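Local coordinates for protein Baccell_00875 (Bacteroides cellulosilyticus DSM 14838, PDB 5NO8) that probably acts as a polysaccharide lyase that removes L-rhamnose caps linked to glucuronic acid in complex arabinogalactan proteins, at residues F148-P153 with A163-W168; A591-D596 with F610-S615; G601-F606 with F672-A677; W614-G619 with N640-N645. All coordinates share one frame; numbering follows the deposited sequence.

Contact 1 of 4, residues F148-P153 with A163-W168; sequences FNDNYP and AHTHIW
F148 meets T165 through its CB and the near rim of its ring: CB lies 3.5 Å from T165 OG1, and the methyl CG2 of T165 approaches the ring obliquely, 3.7 Å from F148 CG. The two side chains cross at about a right angle, and V176 of the neighbouring strand 175-180 also packs on both. N149, the centre of an inverse gamma turn, contributes its backbone: A163 N donates to N149 O at 3.1 Å. N149 OD1 accepts from N151 ND2 and from Q62, and its ND2 donates to N53 O.

At D150 the carboxylate swings to the strand because CG stands opposite the backbone N (chi1 -171°). T165 N donates to D150 OD2 at 2.9 Å with an N-H...O angle of 156°, arriving from above the carboxylate plane, while R215 forms a salt bridge to the same oxygen. R215 also bonds to T165 O, so one arginine ties the loop and the strand together. An asparagine in place of D150 would probably leave R215 without its carboxylate partner.

Y152 brings its ring edge to the edge of H164, with CE1 to CE1 at 4.2 Å. One water lies 2.8 Å from D150 OD1, to which it donates, and 2.7 Å from Y152 OH; H164 ND1 also binds it, in the plane of the imidazole. The arrangement is that of a buried loop fastened by backbone and carboxylate bonds to 163-168, an outermost strand of an eight-stranded antiparallel sheet.

Contact 2 of 4, residues A591-D596 with F610-S615; sequences AIRHWD and FPHYWS
D596 and H612 form the tight part of this contact: the carboxylate lies stacked on the imidazole, the planes 13° apart, with OD2 over the ring centre and 3.1 Å from H612 CE1. The opposite face of that ring is taken by Y613. R593 NE comes within 3.0 Å of H612 ND1, its chain bent at chi3 (52°), and the guanidinium lies between W595 on one face and W614 CB on the other. R593 NH2 reaches the in-plane edge of the W614 indole, 3.6 Å from CD1, and forms a 2.9 Å salt bridge through the syn lone pair of D596 OD2; E541 supplies a second salt bridge through NH1. Cutting R593 back to an alanine would probably leave E541 and D596 without their cationic mate and open a gap between the two tryptophans. Beside this cluster a glycerol, probably from the crystallisation liquor, binds R593, W595 and D596.

The other end is looser. I592 CG1 touches F610 CZ at 3.9 Å, and two waters fill in between the backbones: one links A591 O to H612 N, the other A591 N to S615 O. R593, paired with two acids and set between W595 and W614, thus fixes the polar wall of a pocket that the glycerol marks.

Contact 3 of 4, residues G601-F606 with F672-A677; sequences GKRELF and FYDPYA
K602 and Y676 are the closest backbone pair, their CA atoms 5.7 Å apart, where the loop 601-606 runs past the bend between the two parts of strand 672-677. D674 joins them: K602 N donates to OD1 at 2.8 Å and R603 N to OD2 at 3.0 Å, the latter on the syn lone pair with an N-H...O angle of 168°. OD1 also accepts Y676 N from its anti side, which makes an Asx turn, and a water donates to OD2.

K602 lays its CB over the face of Y676, 3.6 Å from the ring centroid, a CH-pi contact only 7° off the normal. Its extended chain continues beside P675, with CD 3.8 Å from P675 CG, toward salt bridges with E372 and D370. R603 bends at chi2 (-67°) to bring its guanidinium over F672, a cation-pi contact with R603 CZ 4.7 Å from the centroid of the F672 ring; E372 pairs with NH2. L605 CD1 meets the edge of the same ring, 3.7 Å from F672 CZ. Together these features describe an Asx turn at the break of a strand in a four-stranded antiparallel sheet, its aspartate binding successive backbone amides of a passing loop.

Contact 4 of 4, residues W614-G619 with N640-N645; sequences WSTITG and NVVRNN
N645 and S615 are brought together by two torsions: N645 CG stands opposite its own carbonyl carbon (chi1 -80°), and S615 OG sits between its backbone N and carbonyl carbon (chi1 64°). From there N645 ND2 donates to S615 OG at 2.9 Å. The same nitrogen reaches back to V641 O at 3.1 Å, four residues earlier in the chain. Both acceptors lie in the amide plane, and the two bonds together fix the rotation of the group. S615 OG in turn bonds to H612 O, which continues the chain of polar contacts into the preceding turn.

Beside this pair, T616 lays its methyl CG2 against the amide, 3.4 Å from N645 CG, the two side chains crossing at a slant. T616 OG1 is turned elsewhere, to Y613 O.

Further along, the helical segments 615-619 and 640-644 run roughly antiparallel, their axes 8.2 Å apart at closest approach and their directions 149° apart. V641 CG1 enters the interface near S615 O, at 3.4 Å, and also lies 3.8 Å from G619 N. At G619 the backbones come close, CA to CA 5.3 Å with V641; a CB there would run into V642 CG1. V642 CG1 packs on T616 CB at 4.1 Å, and Y687 and V690 of helix 682-692 also touch V642.

The chemistry thus divides in two: valine methyls and a glycine let the helices approach closely, while one buried asparagine amide, with both of its N-H groups engaged, ties segment 614-619 to segment 640-645.

Contacts 1, 2 and 4 are wholly buried, whereas contact 3 is partly open to solvent, 15 Å from the chain centre; contact 2 lies only about 3 Å from it. Contact 2 is also the junction: I592 packs on H164 and H166 of contact 1, W595 meets F606 of contact 3, and W614 and S615 are shared with contact 4. The chemistry follows place. A carboxylate accepting backbone amides holds a loop to a strand in both contacts 1 and 3; in contact 1 it also bridges to R215, while in contact 3 the nearby lysine and arginine pair with other acids. Contact 2 concentrates charge and aromatic rings; contact 4 is mainly helix packing.

Contact 1 of 4, residues F148-P153 with A163-W168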
# COMPACT_ATOMS: atom_id res chain seq x y z
N PHE A 148 -14.13 -4.39 -8.49
CA PHE A 148 -13.17 -3.72 -9.39
C PHE A 148 -12.07 -4.71 -9.79
O PHE A 148 -11.63 -5.54 -8.96
CB PHE A 148 -12.54 -2.48 -8.74
CG PHE A 148 -13.48 -1.34 -8.53
CD1 PHE A 148 -13.75 -0.44 -9.56
CD2 PHE A 148 -14.08 -1.13 -7.29
CE1 PHE A 148 -14.62 0.63 -9.37
CE2 PHE A 148 -14.96 -0.08 -7.10
CZ PHE A 148 -15.23 0.80 -8.13
N ASN A 149 -11.62 -4.60 -11.04
CA ASN A 149 -10.72 -5.58 -11.67
C ASN A 149 -9.26 -5.28 -11.30
O ASN A 149 -8.48 -4.84 -12.14
CB ASN A 149 -10.97 -5.57 -13.19
CG ASN A 149 -10.54 -6.85 -13.88
OD1 ASN A 149 -10.22 -7.84 -13.25
ND2 ASN A 149 -10.57 -6.83 -15.22
N ASP A 150 -8.95 -5.47 -10.02
CA ASP A 150 -7.67 -5.12 -9.43
C ASP A 150 -6.98 -6.44 -9.10
O ASP A 150 -7.21 -7.06 -8.04
CB ASP A 150 -7.85 -4.25 -8.18
CG ASP A 150 -6.54 -3.67 -7.65
OD1 ASP A 150 -5.44 -4.27 -7.87
OD2 ASP A 150 -6.59 -2.57 -7.02
N ASN A 151 -6.18 -6.90 -10.04
CA ASN A 151 -5.46 -8.16 -9.89
C ASN A 151 -4.31 -8.19 -10.91
O ASN A 151 -4.21 -7.31 -11.75
CB ASN A 151 -6.42 -9.35 -10.03
CG ASN A 151 -7.32 -9.23 -11.23
OD1 ASN A 151 -6.84 -9.39 -12.35
ND2 ASN A 151 -8.62 -8.93 -11.01
N TYR A 152 -3.44 -9.19 -10.76
CA TYR A 152 -2.14 -9.23 -11.39
C TYR A 152 -1.93 -10.52 -12.17
O TYR A 152 -1.11 -11.34 -11.78
CB TYR A 152 -1.05 -9.14 -10.31
CG TYR A 152 -1.05 -7.89 -9.43
CD1 TYR A 152 -1.28 -6.62 -9.96
CD2 TYR A 152 -0.73 -8.00 -8.07
CE1 TYR A 152 -1.25 -5.48 -9.15
CE2 TYR A 152 -0.67 -6.87 -7.26
CZ TYR A 152 -0.95 -5.62 -7.78
OH TYR A 152 -0.89 -4.49 -6.94
N PRO A 153 -2.67 -10.71 -13.27
CA PRO A 153 -2.47 -11.94 -14.07
C PRO A 153 -1.09 -11.98 -14.75
O PRO A 153 -0.42 -13.00 -14.71
CB PRO A 153 -3.60 -11.88 -15.11
CG PRO A 153 -3.92 -10.42 -15.22
CD PRO A 153 -3.70 -9.84 -13.86
N ALA A 163 -6.86 -2.40 -13.11
CA ALA A 163 -6.86 -1.08 -12.47
C ALA A 163 -6.37 -1.14 -11.03
O ALA A 163 -6.76 -2.03 -10.28
CB ALA A 163 -8.25 -0.48 -12.51
N HIS A 164 -5.53 -0.17 -10.66
CA HIS A 164 -5.23 0.11 -9.26
C HIS A 164 -6.44 0.85 -8.67
O HIS A 164 -6.77 1.96 -9.11
CB HIS A 164 -3.98 0.97 -9.15
CG HIS A 164 -2.75 0.29 -9.65
ND1 HIS A 164 -2.38 -0.97 -9.22
CD2 HIS A 164 -1.78 0.70 -10.50
CE1 HIS A 164 -1.23 -1.30 -9.79
NE2 HIS A 164 -0.85 -0.31 -10.58
N THR A 165 -7.09 0.23 -7.70
CA THR A 165 -8.34 0.74 -7.18
C THR A 165 -8.09 1.51 -5.87
O THR A 165 -7.77 0.91 -4.86
CB THR A 165 -9.30 -0.45 -7.01
OG1 THR A 165 -9.40 -1.11 -8.30
CG2 THR A 165 -10.64 0.01 -6.64
N HIS A 166 -8.22 2.82 -5.92
CA HIS A 166 -7.90 3.68 -4.78
C HIS A 166 -9.21 3.97 -4.08
O HIS A 166 -10.01 4.79 -4.55
CB HIS A 166 -7.21 4.92 -5.27
CG HIS A 166 -5.91 4.62 -5.94
ND1 HIS A 166 -4.88 3.98 -5.27
CD2 HIS A 166 -5.50 4.76 -7.23
CE1 HIS A 166 -3.88 3.77 -6.12
NE2 HIS A 166 -4.22 4.25 -7.30
N ILE A 167 -9.40 3.30 -2.94
CA ILE A 167 -10.65 3.37 -2.19
C ILE A 167 -10.49 4.39 -1.07
O ILE A 167 -9.50 4.32 -0.35
CB ILE A 167 -11.00 2.02 -1.58
CG1 ILE A 167 -11.03 0.94 -2.66
CG2 ILE A 167 -12.34 2.09 -0.84
CD1 ILE A 167 -11.01 -0.45 -2.08
N TRP A 168 -11.43 5.32 -0.96
CA TRP A 168 -11.47 6.23 0.18
C TRP A 168 -12.78 6.07 0.92
O TRP A 168 -13.86 6.41 0.38
CB TRP A 168 -11.24 7.68 -0.19
CG TRP A 168 -11.25 8.58 1.01
CD1 TRP A 168 -11.92 9.76 1.13
CD2 TRP A 168 -10.60 8.35 2.27
NE1 TRP A 168 -11.73 10.27 2.39
CE2 TRP A 168 -10.91 9.45 3.10
CE3 TRP A 168 -9.75 7.35 2.77
CZ2 TRP A 168 -10.42 9.57 4.41
CZ3 TRP A 168 -9.29 7.45 4.08
CH2 TRP A 168 -9.63 8.58 4.88
O HOH W 1 -3.07 -2.95 -7.39

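Contact 2 of 4, residues A591-D596 with F610-S615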
# COMPACT_ATOMS: atom_id res chain seq x y z
N ALA A 591 1.77 3.00 -1.77
CA ALA A 591 1.43 2.03 -2.79
C ALA A 591 0.51 0.91 -2.33
O ALA A 591 0.68 0.33 -1.24
CB ALA A 591 2.70 1.43 -3.34
N ILE A 592 -0.41 0.54 -3.21
CA ILE A 592 -1.22 -0.62 -3.01
C ILE A 592 -0.32 -1.84 -2.94
O ILE A 592 0.45 -2.11 -3.85
CB ILE A 592 -2.23 -0.84 -4.15
CG1 ILE A 592 -3.25 0.30 -4.21
CG2 ILE A 592 -2.94 -2.20 -3.96
CD1 ILE A 592 -4.00 0.34 -5.53
N ARG A 593 -0.40 -2.53 -1.81
CA ARG A 593 0.24 -3.82 -1.55
C ARG A 593 -0.75 -4.59 -0.69
O ARG A 593 -1.48 -4.00 0.12
CB ARG A 593 1.58 -3.64 -0.85
CG ARG A 593 2.55 -2.72 -1.58
CD ARG A 593 3.94 -2.58 -0.93
NE ARG A 593 4.52 -3.89 -0.69
CZ ARG A 593 5.12 -4.65 -1.61
NH1 ARG A 593 5.31 -4.21 -2.85
NH2 ARG A 593 5.54 -5.85 -1.29
N HIS A 594 -0.84 -5.89 -0.88
CA HIS A 594 -1.95 -6.65 -0.27
C HIS A 594 -1.68 -8.13 -0.01
O HIS A 594 -2.61 -8.93 0.10
CB HIS A 594 -3.23 -6.45 -1.08
CG HIS A 594 -3.14 -6.87 -2.52
ND1 HIS A 594 -2.95 -8.19 -2.91
CD2 HIS A 594 -3.20 -6.15 -3.65
CE1 HIS A 594 -2.91 -8.24 -4.22
NE2 HIS A 594 -3.10 -7.03 -4.71
N TRP A 595 -0.42 -8.49 0.20
CA TRP A 595 -0.06 -9.90 0.48
C TRP A 595 0.95 -10.15 1.60
O TRP A 595 1.08 -11.28 2.07
CB TRP A 595 0.45 -10.53 -0.83
CG TRP A 595 1.57 -9.78 -1.40
CD1 TRP A 595 2.89 -9.93 -1.13
CD2 TRP A 595 1.46 -8.70 -2.33
NE1 TRP A 595 3.62 -9.01 -1.83
CE2 TRP A 595 2.76 -8.23 -2.56
CE3 TRP A 595 0.40 -8.09 -2.97
CZ2 TRP A 595 3.02 -7.18 -3.42
CZ3 TRP A 595 0.65 -7.04 -3.81
CH2 TRP A 595 1.95 -6.59 -4.02
N ASP A 596 1.66 -9.12 2.08
CA ASP A 596 2.77 -9.38 2.99
C ASP A 596 2.35 -9.80 4.38
O ASP A 596 3.14 -10.43 5.08
CB ASP A 596 3.72 -8.17 3.04
CG ASP A 596 4.48 -8.00 1.75
OD1 ASP A 596 5.30 -8.91 1.47
OD2 ASP A 596 4.23 -7.02 1.00
N PHE A 610 -1.64 -1.32 4.45
CA PHE A 610 -1.46 0.09 4.23
C PHE A 610 -1.05 0.76 5.54
O PHE A 610 -1.90 0.96 6.39
CB PHE A 610 -2.76 0.73 3.78
CG PHE A 610 -3.10 0.56 2.34
CD1 PHE A 610 -2.33 1.15 1.34
CD2 PHE A 610 -4.30 -0.05 1.97
CE1 PHE A 610 -2.71 1.09 0.01
CE2 PHE A 610 -4.67 -0.14 0.64
CZ PHE A 610 -3.88 0.42 -0.34
N PRO A 611 0.22 1.11 5.74
CA PRO A 611 1.31 0.91 4.81
C PRO A 611 1.97 -0.43 4.99
O PRO A 611 1.84 -1.08 6.04
CB PRO A 611 2.26 2.05 5.17
CG PRO A 611 2.07 2.24 6.62
CD PRO A 611 0.66 1.83 6.95
N HIS A 612 2.57 -0.89 3.89
CA HIS A 612 3.58 -1.88 3.96
C HIS A 612 4.88 -1.16 3.63
O HIS A 612 4.94 -0.37 2.72
CB HIS A 612 3.35 -2.99 2.98
CG HIS A 612 4.38 -4.05 3.06
ND1 HIS A 612 5.46 -4.11 2.20
CD2 HIS A 612 4.57 -5.04 3.97
CE1 HIS A 612 6.22 -5.13 2.54
NE2 HIS A 612 5.70 -5.71 3.60
N TYR A 613 5.94 -1.53 4.32
CA TYR A 613 7.21 -0.80 4.23
C TYR A 613 7.84 -0.71 2.84
O TYR A 613 8.55 0.25 2.56
CB TYR A 613 8.21 -1.39 5.21
CG TYR A 613 8.78 -2.70 4.79
CD1 TYR A 613 9.92 -2.75 4.01
CD2 TYR A 613 8.20 -3.89 5.18
CE1 TYR A 613 10.48 -3.94 3.64
CE2 TYR A 613 8.76 -5.10 4.79
CZ TYR A 613 9.89 -5.10 3.99
OH TYR A 613 10.51 -6.27 3.60
N TRP A 614 7.59 -1.68 1.93
CA TRP A 614 8.14 -1.49 0.57
C TRP A 614 7.51 -0.32 -0.19
O TRP A 614 8.07 0.14 -1.19
CB TRP A 614 8.12 -2.75 -0.27
CG TRP A 614 9.10 -3.81 0.07
CD1 TRP A 614 8.82 -5.12 0.09
CD2 TRP A 614 10.52 -3.71 0.36
NE1 TRP A 614 9.93 -5.85 0.40
CE2 TRP A 614 10.99 -5.01 0.57
CE3 TRP A 614 11.41 -2.64 0.51
CZ2 TRP A 614 12.33 -5.28 0.91
CZ3 TRP A 614 12.73 -2.92 0.86
CH2 TRP A 614 13.17 -4.21 1.03
N SER A 615 6.39 0.23 0.29
CA SER A 615 5.90 1.50 -0.24
C SER A 615 6.98 2.59 -0.21
O SER A 615 6.93 3.52 -0.98
CB SER A 615 4.67 2.02 0.51
OG SER A 615 4.95 2.34 1.89
O HOH W 2 1.49 -0.38 1.29
O HOH W 3 4.38 4.48 -1.94
O HOH W 4 7.76 -8.03 2.89

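Contact 3 of 4, residues G601-F606 with F672-A677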
# COMPACT_ATOMS: atom_id res chain seq x y z
N GLY A 601 3.66 -12.05 8.43
CA GLY A 601 3.03 -11.72 9.70
C GLY A 601 2.68 -12.93 10.53
O GLY A 601 2.56 -14.05 10.01
N LYS A 602 2.49 -12.69 11.82
CA LYS A 602 1.96 -13.69 12.73
C LYS A 602 0.54 -14.14 12.37
O LYS A 602 0.21 -15.32 12.50
CB LYS A 602 1.91 -13.17 14.17
CG LYS A 602 1.65 -14.29 15.17
CD LYS A 602 1.81 -13.80 16.59
CE LYS A 602 1.79 -14.94 17.60
NZ LYS A 602 1.62 -14.38 18.97
N ARG A 603 -0.31 -13.20 11.96
CA ARG A 603 -1.73 -13.50 11.71
C ARG A 603 -1.99 -14.12 10.33
O ARG A 603 -3.13 -14.56 10.06
CB ARG A 603 -2.57 -12.23 11.86
CG ARG A 603 -2.55 -11.63 13.25
CD ARG A 603 -3.21 -12.48 14.31
NE ARG A 603 -3.12 -11.78 15.60
CZ ARG A 603 -3.85 -10.72 15.96
NH1 ARG A 603 -4.82 -10.23 15.17
NH2 ARG A 603 -3.64 -10.16 17.15
N GLU A 604 -0.97 -14.08 9.46
CA GLU A 604 -0.97 -14.74 8.15
C GLU A 604 -2.17 -14.33 7.27
O GLU A 604 -2.72 -15.14 6.54
CB GLU A 604 -0.89 -16.26 8.33
CG GLU A 604 0.36 -16.69 9.11
CD GLU A 604 0.51 -18.20 9.23
OE1 GLU A 604 -0.41 -18.94 8.83
OE2 GLU A 604 1.57 -18.64 9.74
N LEU A 605 -2.56 -13.06 7.37
CA LEU A 605 -3.72 -12.56 6.61
C LEU A 605 -3.31 -11.94 5.28
O LEU A 605 -2.63 -10.90 5.27
CB LEU A 605 -4.47 -11.50 7.41
CG LEU A 605 -5.73 -11.84 8.18
CD1 LEU A 605 -6.32 -10.56 8.76
CD2 LEU A 605 -6.75 -12.50 7.27
N PHE A 606 -3.74 -12.53 4.17
CA PHE A 606 -3.75 -11.82 2.91
C PHE A 606 -4.67 -10.62 3.06
O PHE A 606 -5.55 -10.61 3.92
CB PHE A 606 -4.29 -12.69 1.76
CG PHE A 606 -3.30 -13.68 1.23
CD1 PHE A 606 -2.27 -13.26 0.42
CD2 PHE A 606 -3.41 -15.04 1.54
CE1 PHE A 606 -1.34 -14.17 -0.09
CE2 PHE A 606 -2.51 -15.95 1.03
CZ PHE A 606 -1.46 -15.51 0.22
N PHE A 672 -5.65 -3.81 12.10
CA PHE A 672 -4.68 -4.03 13.16
C PHE A 672 -3.26 -4.06 12.59
O PHE A 672 -3.04 -4.34 11.42
CB PHE A 672 -4.97 -5.33 13.94
CG PHE A 672 -4.81 -6.58 13.12
CD1 PHE A 672 -3.58 -7.13 12.91
CD2 PHE A 672 -5.91 -7.21 12.59
CE1 PHE A 672 -3.41 -8.26 12.14
CE2 PHE A 672 -5.76 -8.35 11.83
CZ PHE A 672 -4.52 -8.89 11.59
N TYR A 673 -2.31 -3.76 13.48
CA TYR A 673 -0.88 -3.95 13.21
C TYR A 673 -0.54 -5.38 13.53
O TYR A 673 -0.81 -5.86 14.65
CB TYR A 673 -0.02 -2.99 14.09
CG TYR A 673 -0.14 -1.57 13.66
CD1 TYR A 673 0.57 -1.10 12.58
CD2 TYR A 673 -0.98 -0.68 14.32
CE1 TYR A 673 0.44 0.21 12.14
CE2 TYR A 673 -1.12 0.63 13.88
CZ TYR A 673 -0.38 1.07 12.80
OH TYR A 673 -0.49 2.36 12.35
N ASP A 674 0.03 -6.09 12.57
CA ASP A 674 0.47 -7.45 12.83
C ASP A 674 1.49 -7.47 13.98
O ASP A 674 2.36 -6.61 14.04
CB ASP A 674 1.06 -8.09 11.60
CG ASP A 674 1.25 -9.58 11.79
OD1 ASP A 674 2.28 -9.95 12.40
OD2 ASP A 674 0.32 -10.34 11.39
N PRO A 675 1.34 -8.42 14.92
CA PRO A 675 2.19 -8.41 16.10
C PRO A 675 3.64 -8.87 15.92
O PRO A 675 4.36 -8.88 16.91
CB PRO A 675 1.46 -9.33 17.07
CG PRO A 675 0.60 -10.18 16.24
CD PRO A 675 0.22 -9.36 15.06
N TYR A 676 4.07 -9.26 14.72
CA TYR A 676 5.48 -9.53 14.47
C TYR A 676 6.18 -8.27 14.02
O TYR A 676 5.69 -7.58 13.13
CB TYR A 676 5.73 -10.60 13.38
CG TYR A 676 5.59 -12.06 13.80
CD1 TYR A 676 5.42 -12.45 15.13
CD2 TYR A 676 5.66 -13.07 12.83
CE1 TYR A 676 5.32 -13.80 15.49
CE2 TYR A 676 5.54 -14.41 13.18
CZ TYR A 676 5.36 -14.76 14.50
OH TYR A 676 5.23 -16.08 14.88
N ALA A 677 7.36 -8.02 14.58
CA ALA A 677 8.37 -7.19 13.90
C ALA A 677 9.20 -8.17 13.07
O ALA A 677 9.82 -9.10 13.61
CB ALA A 677 9.24 -6.46 14.89
O HOH W 5 -1.36 -10.56 9.15

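Contact 4 of 4, residues W614-G619 with N640-N645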
# COMPACT_ATOMS: atom_id res chain seq x y z
N TRP A 614 7.59 -1.68 1.93
CA TRP A 614 8.14 -1.49 0.57
C TRP A 614 7.51 -0.32 -0.19
O TRP A 614 8.07 0.14 -1.19
CB TRP A 614 8.12 -2.75 -0.27
CG TRP A 614 9.10 -3.81 0.07
CD1 TRP A 614 8.82 -5.12 0.09
CD2 TRP A 614 10.52 -3.71 0.36
NE1 TRP A 614 9.93 -5.85 0.40
CE2 TRP A 614 10.99 -5.01 0.57
CE3 TRP A 614 11.41 -2.64 0.51
CZ2 TRP A 614 12.33 -5.28 0.91
CZ3 TRP A 614 12.73 -2.92 0.86
CH2 TRP A 614 13.17 -4.21 1.03
N SER A 615 6.39 0.23 0.29
CA SER A 615 5.90 1.50 -0.24
C SER A 615 6.98 2.59 -0.21
O SER A 615 6.93 3.52 -0.98
CB SER A 615 4.67 2.02 0.51
OG SER A 615 4.95 2.34 1.89
N THR A 616 7.94 2.47 0.70
CA THR A 616 9.01 3.48 0.79
C THR A 616 9.98 3.43 -0.37
O THR A 616 10.68 4.39 -0.59
CB THR A 616 9.79 3.42 2.12
OG1 THR A 616 10.47 2.18 2.27
CG2 THR A 616 8.83 3.61 3.32
N ILE A 617 9.99 2.35 -1.15
CA ILE A 617 10.85 2.34 -2.34
C ILE A 617 10.41 3.44 -3.28
O ILE A 617 11.23 4.09 -3.92
CB ILE A 617 10.80 0.99 -3.11
CG1 ILE A 617 11.16 -0.19 -2.23
CG2 ILE A 617 11.81 1.04 -4.27
CD1 ILE A 617 10.73 -1.51 -2.85
N THR A 618 9.09 3.68 -3.38
CA THR A 618 8.59 4.78 -4.18
C THR A 618 9.10 6.14 -3.66
O THR A 618 9.45 7.00 -4.44
CB THR A 618 7.05 4.75 -4.24
OG1 THR A 618 6.68 3.53 -4.89
CG2 THR A 618 6.48 5.92 -5.02
N GLY A 619 9.18 6.29 -2.34
CA GLY A 619 9.83 7.44 -1.73
C GLY A 619 11.28 7.57 -2.20
O GLY A 619 11.69 8.65 -2.56
N ASN A 640 6.89 12.82 2.27
CA ASN A 640 5.54 12.40 2.62
C ASN A 640 5.43 10.87 2.66
O ASN A 640 4.88 10.30 3.62
CB ASN A 640 4.54 13.00 1.64
CG ASN A 640 3.12 12.60 1.96
OD1 ASN A 640 2.68 12.74 3.09
ND2 ASN A 640 2.42 12.07 0.97
N VAL A 641 5.94 10.21 1.62
CA VAL A 641 5.88 8.74 1.57
C VAL A 641 6.54 8.09 2.80
O VAL A 641 5.95 7.25 3.48
CB VAL A 641 6.55 8.16 0.29
CG1 VAL A 641 6.59 6.65 0.37
CG2 VAL A 641 5.81 8.61 -0.95
N VAL A 642 7.77 8.48 3.09
CA VAL A 642 8.52 7.85 4.17
C VAL A 642 7.97 8.25 5.55
O VAL A 642 7.97 7.42 6.45
CB VAL A 642 10.05 8.02 4.02
CG1 VAL A 642 10.50 7.44 2.67
CG2 VAL A 642 10.50 9.49 4.18
N ARG A 643 7.49 9.48 5.68
CA ARG A 643 6.85 9.96 6.91
C ARG A 643 5.62 9.10 7.27
O ARG A 643 5.42 8.71 8.42
CB ARG A 643 6.45 11.42 6.72
CG ARG A 643 5.64 12.00 7.82
CD ARG A 643 5.70 13.51 7.79
NE ARG A 643 5.10 14.00 6.56
CZ ARG A 643 5.66 14.80 5.65
NH1 ARG A 643 6.88 15.28 5.79
NH2 ARG A 643 4.94 15.18 4.60
N ASN A 644 4.85 8.74 6.25
CA ASN A 644 3.61 8.01 6.49
C ASN A 644 3.87 6.58 6.95
O ASN A 644 3.02 5.99 7.62
CB ASN A 644 2.70 8.10 5.27
CG ASN A 644 2.15 9.49 5.07
OD1 ASN A 644 2.20 10.33 5.97
ND2 ASN A 644 1.67 9.77 3.86
N ASN A 645 5.05 6.03 6.63
CA ASN A 645 5.42 4.74 7.11
C ASN A 645 5.90 4.73 8.56
O ASN A 645 6.12 3.69 9.14
CB ASN A 645 6.44 4.08 6.19
CG ASN A 645 5.83 3.47 4.97
OD1 ASN A 645 5.75 2.24 4.89
ND2 ASN A 645 5.43 4.29 4.01